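Local coordinates for protein putative alpha-L-fucosidase (Bacteroides thetaiotaomicron VPI-5482, PDB 3GZA) that probably hydrolyses alpha-L-fucosidic bonds to release L-fucose, as a glycoside hydrolase of family 29, at residues K74-G85 and L123-N134; D109-R119 and L169-Y177. All coordinates share one frame; numbering follows the deposited sequence.

Contact 1: K74-G85 and L123-N134; sequences KFAVLTATHETG and LQPGIYIGIRWN
Tyr128 sets CG opposite the backbone nitrogen (chi1 172°), laying its ring alongside Thr79, whose CG2 stands anti to the carbonyl carbon, an orientation that brings the methyl over one ring face. This CH-pi contact, 3.9 Å from Thr79 CG2 to the Tyr128 ring centroid, lies between neighbouring parallel strands of the family's TIM barrel, 75-79 and 124-129, whose N-to-C directions differ by 28°. Alternate residues of strand 75-79 pair through both N and O: Ala76 N donates to Gln124 O and Gly126 N reaches Ala76 O at 2.8 Å, whereas Leu78 N to Gly126 O is weak at 3.4 Å. Phe75, Val77, Thr79 and Tyr128 share one sheet face; Ala76, Leu78, Pro125 and Ile127 lie on the other, where the small Ala76 and branched Leu78 meet helix 110-121. At Gly126 a beta carbon would sit tightly against Val77 CG2, which favours glycine. Val77 CG1 packs 3.7 Å from Tyr128 CB. The far end of the tyrosine meets His82 rim to rim, ring planes 25° apart, with Tyr128 OH 3.4 Å from His82 CD2. Replacing Tyr128 with an alanine is likely to leave the Thr79 methyl and the His82 rim without their partner and open a gap between them. Bound ethanediol close to Tyr128 OH is consistent with a pocket at the C-terminal ends of the strands, where TIM-barrel active sites lie. Glu83 packs CG against Trp133 while its carboxylate turns to Arg44 and Tyr38. Thr81 uses OG1 to accept from Gly130 N at 2.8 Å, a short side chain standing in for the strand pairing that ends here; a beta carbon at Gly130 would strike His82 O. Beyond, a water donates to His82 O at 2.8 Å and accepts from Trp133 N.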
# COMPACT_ATOMS: atom_id res chain seq x y z
N LYS A 74 33.49 8.63 2.60
CA LYS A 74 33.48 9.38 1.35
C LYS A 74 32.18 9.21 0.58
O LYS A 74 31.95 9.90 -0.43
CB LYS A 74 34.71 9.04 0.48
CG LYS A 74 36.02 9.34 1.16
CD LYS A 74 36.18 10.82 1.47
CE LYS A 74 37.53 11.11 2.12
NZ LYS A 74 38.63 10.74 1.24
N PHE A 75 31.40 8.20 0.97
CA PHE A 75 30.09 7.96 0.37
C PHE A 75 29.14 7.61 1.48
O PHE A 75 29.57 7.19 2.58
CB PHE A 75 30.12 6.88 -0.71
CG PHE A 75 30.49 5.53 -0.22
CD1 PHE A 75 31.81 5.12 -0.31
CD2 PHE A 75 29.55 4.62 0.16
CE1 PHE A 75 32.18 3.86 0.09
CE2 PHE A 75 29.90 3.36 0.56
CZ PHE A 75 31.24 2.96 0.49
N ALA A 76 27.85 7.80 1.23
CA ALA A 76 26.82 7.52 2.27
C ALA A 76 25.58 7.01 1.51
O ALA A 76 25.22 7.55 0.48
CB ALA A 76 26.48 8.78 3.11
N VAL A 77 24.99 5.97 2.07
CA VAL A 77 23.85 5.26 1.47
C VAL A 77 22.70 5.24 2.45
O VAL A 77 22.88 5.01 3.63
CB VAL A 77 24.30 3.82 1.13
CG1 VAL A 77 23.19 2.98 0.46
CG2 VAL A 77 25.58 3.82 0.24
N LEU A 78 21.47 5.42 1.94
CA LEU A 78 20.26 5.35 2.73
C LEU A 78 19.32 4.28 2.25
O LEU A 78 19.17 4.09 1.06
CB LEU A 78 19.50 6.70 2.61
CG LEU A 78 18.13 6.78 3.28
CD1 LEU A 78 18.19 6.53 4.81
CD2 LEU A 78 17.38 8.13 2.99
N THR A 79 18.74 3.53 3.19
CA THR A 79 17.73 2.55 2.87
C THR A 79 16.43 3.25 2.46
O THR A 79 15.66 3.72 3.32
CB THR A 79 17.44 1.61 4.05
OG1 THR A 79 17.00 2.40 5.16
CG2 THR A 79 18.67 0.81 4.47
N ALA A 80 16.18 3.35 1.17
CA ALA A 80 14.93 3.87 0.67
C ALA A 80 13.76 2.99 1.04
O ALA A 80 12.67 3.48 1.32
CB ALA A 80 14.99 4.07 -0.83
N THR A 81 13.98 1.69 0.94
CA THR A 81 13.09 0.65 1.50
C THR A 81 13.99 -0.42 2.15
O THR A 81 15.21 -0.46 1.91
CB THR A 81 12.24 -0.12 0.51
OG1 THR A 81 13.11 -0.86 -0.41
CG2 THR A 81 11.31 0.82 -0.29
N HIS A 82 13.37 -1.26 2.98
CA HIS A 82 14.07 -2.31 3.66
C HIS A 82 13.17 -3.54 3.66
O HIS A 82 13.13 -4.25 2.65
CB HIS A 82 14.66 -1.87 5.00
CG HIS A 82 15.54 -2.89 5.62
ND1 HIS A 82 15.11 -3.69 6.64
CD2 HIS A 82 16.81 -3.26 5.34
CE1 HIS A 82 16.09 -4.51 6.98
NE2 HIS A 82 17.13 -4.29 6.19
N GLU A 83 12.45 -3.82 4.76
CA GLU A 83 11.61 -4.99 4.86
C GLU A 83 10.13 -4.73 5.04
O GLU A 83 9.33 -5.59 4.74
CB GLU A 83 12.06 -5.85 6.05
CG GLU A 83 13.45 -6.50 5.88
CD GLU A 83 14.05 -7.00 7.18
OE1 GLU A 83 13.60 -6.57 8.28
OE2 GLU A 83 15.01 -7.76 7.10
N THR A 84 9.73 -3.55 5.52
CA THR A 84 8.29 -3.33 5.79
C THR A 84 7.52 -3.04 4.52
O THR A 84 6.31 -3.16 4.50
CB THR A 84 8.04 -2.17 6.75
OG1 THR A 84 8.37 -0.92 6.11
CG2 THR A 84 8.81 -2.34 8.09
N GLY A 85 8.25 -2.63 3.49
CA GLY A 85 7.69 -2.14 2.26
C GLY A 85 7.58 -0.63 2.21
O GLY A 85 7.27 -0.13 1.13
N LEU A 123 30.14 14.19 0.14
CA LEU A 123 30.06 12.73 0.16
C LEU A 123 29.20 12.34 -1.04
O LEU A 123 28.30 13.08 -1.45
CB LEU A 123 29.51 12.16 1.45
CG LEU A 123 30.52 11.90 2.58
CD1 LEU A 123 31.12 13.22 3.05
CD2 LEU A 123 29.86 11.11 3.70
N GLN A 124 29.56 11.22 -1.67
CA GLN A 124 28.80 10.72 -2.81
C GLN A 124 27.62 9.91 -2.29
O GLN A 124 27.79 8.96 -1.53
CB GLN A 124 29.71 9.84 -3.68
CG GLN A 124 30.87 10.66 -4.29
CD GLN A 124 31.96 9.81 -4.95
OE1 GLN A 124 31.77 9.30 -6.04
NE2 GLN A 124 33.10 9.68 -4.30
N PRO A 125 26.40 10.25 -2.73
CA PRO A 125 25.23 9.53 -2.25
C PRO A 125 24.89 8.29 -2.99
O PRO A 125 24.97 8.29 -4.20
CB PRO A 125 24.07 10.54 -2.48
CG PRO A 125 24.52 11.35 -3.59
CD PRO A 125 26.01 11.40 -3.57
N GLY A 126 24.54 7.25 -2.27
CA GLY A 126 24.00 6.04 -2.85
C GLY A 126 22.66 5.70 -2.23
O GLY A 126 22.28 6.23 -1.22
N ILE A 127 21.96 4.75 -2.84
CA ILE A 127 20.62 4.36 -2.38
C ILE A 127 20.54 2.85 -2.23
O ILE A 127 20.97 2.10 -3.13
CB ILE A 127 19.53 4.88 -3.30
CG1 ILE A 127 19.49 6.44 -3.34
CG2 ILE A 127 18.17 4.39 -2.77
CD1 ILE A 127 18.52 7.07 -4.35
N TYR A 128 20.03 2.40 -1.10
CA TYR A 128 19.78 0.99 -0.83
C TYR A 128 18.28 0.75 -1.01
O TYR A 128 17.43 1.54 -0.53
CB TYR A 128 20.24 0.69 0.59
CG TYR A 128 19.97 -0.64 1.26
CD1 TYR A 128 18.69 -1.09 1.52
CD2 TYR A 128 21.04 -1.43 1.66
CE1 TYR A 128 18.47 -2.29 2.16
CE2 TYR A 128 20.82 -2.61 2.32
CZ TYR A 128 19.53 -3.05 2.56
OH TYR A 128 19.33 -4.23 3.25
N ILE A 129 17.96 -0.35 -1.64
CA ILE A 129 16.57 -0.69 -1.94
C ILE A 129 16.37 -2.14 -1.53
O ILE A 129 17.03 -3.03 -2.06
CB ILE A 129 16.28 -0.53 -3.46
CG1 ILE A 129 16.68 0.87 -3.93
CG2 ILE A 129 14.76 -0.79 -3.73
CD1 ILE A 129 16.58 1.06 -5.47
N GLY A 130 15.41 -2.38 -0.64
CA GLY A 130 15.07 -3.73 -0.22
C GLY A 130 13.84 -4.19 -0.98
O GLY A 130 12.74 -3.62 -0.85
N ILE A 131 14.00 -5.17 -1.86
CA ILE A 131 12.90 -5.78 -2.63
C ILE A 131 12.69 -7.25 -2.28
O ILE A 131 11.75 -7.88 -2.75
CB ILE A 131 13.16 -5.69 -4.18
CG1 ILE A 131 14.36 -6.52 -4.65
CG2 ILE A 131 13.34 -4.25 -4.61
CD1 ILE A 131 14.43 -6.57 -6.12
N ARG A 132 13.56 -7.81 -1.43
CA ARG A 132 13.52 -9.22 -1.10
C ARG A 132 12.41 -9.57 -0.10
O ARG A 132 11.83 -10.67 -0.17
CB ARG A 132 14.90 -9.61 -0.53
CG ARG A 132 15.06 -11.05 -0.20
CD ARG A 132 16.49 -11.43 0.14
NE ARG A 132 16.62 -12.89 0.25
CZ ARG A 132 17.57 -13.51 0.96
NH1 ARG A 132 18.49 -12.82 1.61
NH2 ARG A 132 17.63 -14.83 1.01
N TRP A 133 12.18 -8.67 0.83
CA TRP A 133 11.15 -8.82 1.85
C TRP A 133 10.25 -7.58 1.81
O TRP A 133 10.71 -6.44 1.76
CB TRP A 133 11.77 -8.91 3.26
CG TRP A 133 13.03 -9.72 3.30
CD1 TRP A 133 14.30 -9.23 3.23
CD2 TRP A 133 13.14 -11.16 3.37
NE1 TRP A 133 15.20 -10.28 3.22
CE2 TRP A 133 14.52 -11.46 3.32
CE3 TRP A 133 12.23 -12.21 3.49
CZ2 TRP A 133 14.99 -12.77 3.39
CZ3 TRP A 133 12.70 -13.51 3.55
CH2 TRP A 133 14.09 -13.78 3.48
N ASN A 134 8.93 -7.80 1.79
CA ASN A 134 7.96 -6.70 1.87
C ASN A 134 6.79 -7.24 2.65
O ASN A 134 6.00 -8.06 2.15
CB ASN A 134 7.56 -6.25 0.48
CG ASN A 134 6.63 -5.07 0.50
OD1 ASN A 134 5.74 -4.96 1.40
ND2 ASN A 134 6.82 -4.12 -0.48
O HOH W 1 33.27 11.87 -1.97
O HOH W 2 14.21 -6.49 1.28
O HOH W 3 5.39 -1.41 -0.38

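Contact 2: D109-R119 and L169-Y177; sequences DIVRDFVNSCR and LCTRYGDLY
Arg112 and Tyr173 bring the two backbones closest, CA to CA 6.5 Å, where the first turns of helix 110-121 lie beside the loop that follows helix 148-171. Asp109 is the N-cap of helix 110-121: OD1 accepts from Arg112 N, while OD2 accepts a hydrogen bond from Tyr173 OH on its syn lone pair at 2.6 Å. The Tyr173 ring is sandwiched. Val111 CG1 makes a CH-pi contact on one face, 3.9 Å from the centroid of the Tyr173 ring, and on the opposite face lies the Arg112 guanidinium, its plane tilted only 12° from the ring. A bend at chi3 of -48° helps fold Arg112 back, and NH1 and NH2 both bind Arg172 O in the guanidinium plane; Arg172 turns its guanidinium to Asp92. Arg119, extended, grips Tyr173 O end-on, NH2 at 2.8 Å, and that same NH2 reaches Asp175 O at 2.9 Å. Between Tyr173 and Asp175, Gly174 takes a positive phi of 75°, and a beta carbon there would run into Arg119 NH2. Five hydrogen bonds from arginine N-H groups thus fall on uncharged main-chain carbonyls, which holds the loop against the helix and probably lets the arginine charge polarise those peptide groups.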
# COMPACT_ATOMS: atom_id res chain seq x y z
N ASP A 109 10.47 13.94 1.92
CA ASP A 109 11.22 13.05 1.05
C ASP A 109 12.62 12.98 1.65
O ASP A 109 13.44 13.87 1.48
CB ASP A 109 11.24 13.57 -0.36
CG ASP A 109 11.83 12.55 -1.33
OD1 ASP A 109 12.75 11.80 -0.94
OD2 ASP A 109 11.37 12.56 -2.49
N ILE A 110 12.83 11.93 2.43
CA ILE A 110 14.07 11.81 3.15
C ILE A 110 15.20 11.41 2.21
O ILE A 110 16.34 11.80 2.44
CB ILE A 110 13.93 10.82 4.31
CG1 ILE A 110 12.92 11.37 5.31
CG2 ILE A 110 15.30 10.55 5.03
CD1 ILE A 110 12.56 10.41 6.44
N VAL A 111 14.89 10.68 1.13
CA VAL A 111 15.91 10.39 0.12
C VAL A 111 16.43 11.71 -0.47
O VAL A 111 17.64 11.89 -0.66
CB VAL A 111 15.37 9.44 -0.96
CG1 VAL A 111 16.41 9.28 -2.09
CG2 VAL A 111 15.00 8.07 -0.35
N ARG A 112 15.53 12.64 -0.74
CA ARG A 112 15.94 13.94 -1.27
C ARG A 112 16.79 14.73 -0.27
O ARG A 112 17.84 15.27 -0.59
CB ARG A 112 14.77 14.75 -1.72
CG ARG A 112 15.28 15.99 -2.45
CD ARG A 112 14.31 16.67 -3.34
NE ARG A 112 13.61 15.78 -4.24
CZ ARG A 112 14.14 15.23 -5.35
NH1 ARG A 112 15.39 15.48 -5.72
NH2 ARG A 112 13.39 14.45 -6.11
N ASP A 113 16.30 14.81 0.96
CA ASP A 113 17.05 15.50 2.01
C ASP A 113 18.46 14.90 2.04
O ASP A 113 19.47 15.61 2.07
CB ASP A 113 16.41 15.25 3.36
CG ASP A 113 15.18 16.08 3.66
OD1 ASP A 113 14.56 16.67 2.77
OD2 ASP A 113 14.85 16.10 4.86
N PHE A 114 18.52 13.58 2.03
CA PHE A 114 19.77 12.82 2.16
C PHE A 114 20.76 13.02 1.05
O PHE A 114 21.94 13.34 1.30
CB PHE A 114 19.43 11.34 2.26
CG PHE A 114 20.61 10.46 2.48
CD1 PHE A 114 21.11 10.28 3.73
CD2 PHE A 114 21.20 9.78 1.43
CE1 PHE A 114 22.22 9.49 3.94
CE2 PHE A 114 22.31 8.93 1.67
CZ PHE A 114 22.80 8.80 2.91
N VAL A 115 20.29 12.94 -0.20
CA VAL A 115 21.23 13.13 -1.29
C VAL A 115 21.70 14.58 -1.33
O VAL A 115 22.88 14.86 -1.61
CB VAL A 115 20.68 12.69 -2.66
CG1 VAL A 115 20.30 11.20 -2.69
CG2 VAL A 115 19.51 13.57 -3.10
N ASN A 116 20.83 15.52 -0.97
CA ASN A 116 21.22 16.90 -0.90
C ASN A 116 22.33 17.11 0.17
O ASN A 116 23.30 17.84 -0.07
CB ASN A 116 20.00 17.81 -0.59
CG ASN A 116 19.02 17.92 -1.76
OD1 ASN A 116 19.31 17.50 -2.89
ND2 ASN A 116 17.89 18.60 -1.51
N SER A 117 22.13 16.49 1.35
CA SER A 117 23.10 16.59 2.44
C SER A 117 24.41 16.00 2.02
O SER A 117 25.46 16.57 2.28
CB SER A 117 22.57 15.92 3.72
OG SER A 117 21.44 16.62 4.19
N CYS A 118 24.40 14.82 1.37
CA CYS A 118 25.66 14.21 0.90
C CYS A 118 26.43 15.21 0.06
O CYS A 118 27.60 15.51 0.30
CB CYS A 118 25.37 12.96 0.08
SG CYS A 118 24.84 11.55 1.12
N ARG A 119 25.77 15.75 -0.96
CA ARG A 119 26.45 16.62 -1.89
C ARG A 119 26.94 17.90 -1.23
O ARG A 119 28.00 18.44 -1.60
CB ARG A 119 25.56 16.91 -3.10
CG ARG A 119 25.32 15.66 -3.93
CD ARG A 119 24.44 15.86 -5.14
NE ARG A 119 24.19 14.55 -5.79
CZ ARG A 119 23.00 13.96 -5.94
NH1 ARG A 119 21.86 14.52 -5.52
NH2 ARG A 119 22.95 12.79 -6.54
N LEU A 169 14.03 6.24 -8.27
CA LEU A 169 15.25 6.50 -7.50
C LEU A 169 16.45 6.81 -8.35
O LEU A 169 17.33 7.59 -7.93
CB LEU A 169 15.49 5.37 -6.51
CG LEU A 169 14.42 5.25 -5.41
CD1 LEU A 169 14.37 3.86 -4.73
CD2 LEU A 169 14.48 6.41 -4.35
N CYS A 170 16.47 6.28 -9.57
CA CYS A 170 17.59 6.51 -10.53
C CYS A 170 17.42 7.71 -11.42
O CYS A 170 18.33 8.03 -12.18
CB CYS A 170 17.83 5.27 -11.40
SG CYS A 170 18.53 3.84 -10.53
N THR A 171 16.24 8.35 -11.39
CA THR A 171 15.99 9.49 -12.28
C THR A 171 15.70 10.81 -11.58
O THR A 171 15.83 11.85 -12.22
CB THR A 171 14.83 9.21 -13.26
OG1 THR A 171 13.63 8.90 -12.51
CG2 THR A 171 15.22 8.02 -14.19
N ARG A 172 15.34 10.77 -10.31
CA ARG A 172 14.89 12.01 -9.67
C ARG A 172 15.82 12.53 -8.57
O ARG A 172 15.48 13.54 -7.95
CB ARG A 172 13.52 11.75 -9.03
CG ARG A 172 12.45 11.33 -9.97
CD ARG A 172 11.18 10.97 -9.22
NE ARG A 172 10.12 10.54 -10.14
CZ ARG A 172 8.89 10.27 -9.72
NH1 ARG A 172 8.59 10.36 -8.43
NH2 ARG A 172 7.98 9.89 -10.59
N TYR A 173 16.97 11.88 -8.36
CA TYR A 173 17.84 12.20 -7.24
C TYR A 173 19.31 12.42 -7.61
O TYR A 173 20.18 12.34 -6.75
CB TYR A 173 17.70 11.14 -6.15
CG TYR A 173 16.28 11.08 -5.62
CD1 TYR A 173 15.81 11.92 -4.63
CD2 TYR A 173 15.37 10.16 -6.17
CE1 TYR A 173 14.48 11.87 -4.21
CE2 TYR A 173 14.06 10.11 -5.76
CZ TYR A 173 13.60 10.97 -4.76
OH TYR A 173 12.29 10.99 -4.39
N GLY A 174 19.54 12.77 -8.86
CA GLY A 174 20.91 13.03 -9.32
C GLY A 174 21.72 11.75 -9.51
O GLY A 174 21.21 10.65 -9.43
N ASP A 175 23.02 11.94 -9.78
CA ASP A 175 23.94 10.82 -10.03
C ASP A 175 24.32 10.14 -8.74
O ASP A 175 24.64 10.79 -7.74
CB ASP A 175 25.16 11.29 -10.80
CG ASP A 175 24.82 11.77 -12.22
OD1 ASP A 175 23.70 11.50 -12.71
OD2 ASP A 175 25.68 12.42 -12.86
N LEU A 176 24.24 8.81 -8.74
CA LEU A 176 24.41 8.01 -7.54
C LEU A 176 25.72 7.20 -7.55
O LEU A 176 26.25 6.81 -8.60
CB LEU A 176 23.26 7.02 -7.42
CG LEU A 176 21.86 7.64 -7.38
CD1 LEU A 176 20.77 6.58 -7.44
CD2 LEU A 176 21.73 8.56 -6.18
N TYR A 177 26.19 6.96 -6.34
CA TYR A 177 27.43 6.23 -6.11
C TYR A 177 27.20 4.75 -6.31
O TYR A 177 28.01 4.09 -6.94
CB TYR A 177 27.92 6.54 -4.69
CG TYR A 177 29.25 5.91 -4.36
CD1 TYR A 177 30.43 6.49 -4.75
CD2 TYR A 177 29.32 4.74 -3.57
CE1 TYR A 177 31.67 5.92 -4.43
CE2 TYR A 177 30.56 4.16 -3.30
CZ TYR A 177 31.73 4.77 -3.68
OH TYR A 177 32.95 4.20 -3.35
O HOH W 4 26.59 13.64 -7.19

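From the N terminus the segments come in the order 74-85, 109-119, 123-134 and 169-177, so the loops closed by contacts 1 and 2 cross. Contact 1 joins strand 75-79 to strand 124-129, closing a loop that includes helix 110-121: a beta-alpha-beta unit of the barrel. Contact 2 then ties that helix to the loop after helix 148-171, closing a loop that contains strand 124-129. Cys118 O and Leu123 N probably hydrogen-bond where the helix runs into the strand, and Pro125 O and Tyr177 N probably do so where the second loop enters strand 178-181. Together they join two neighbouring barrel strands and tie the helix between them to the loop leading into the next strand.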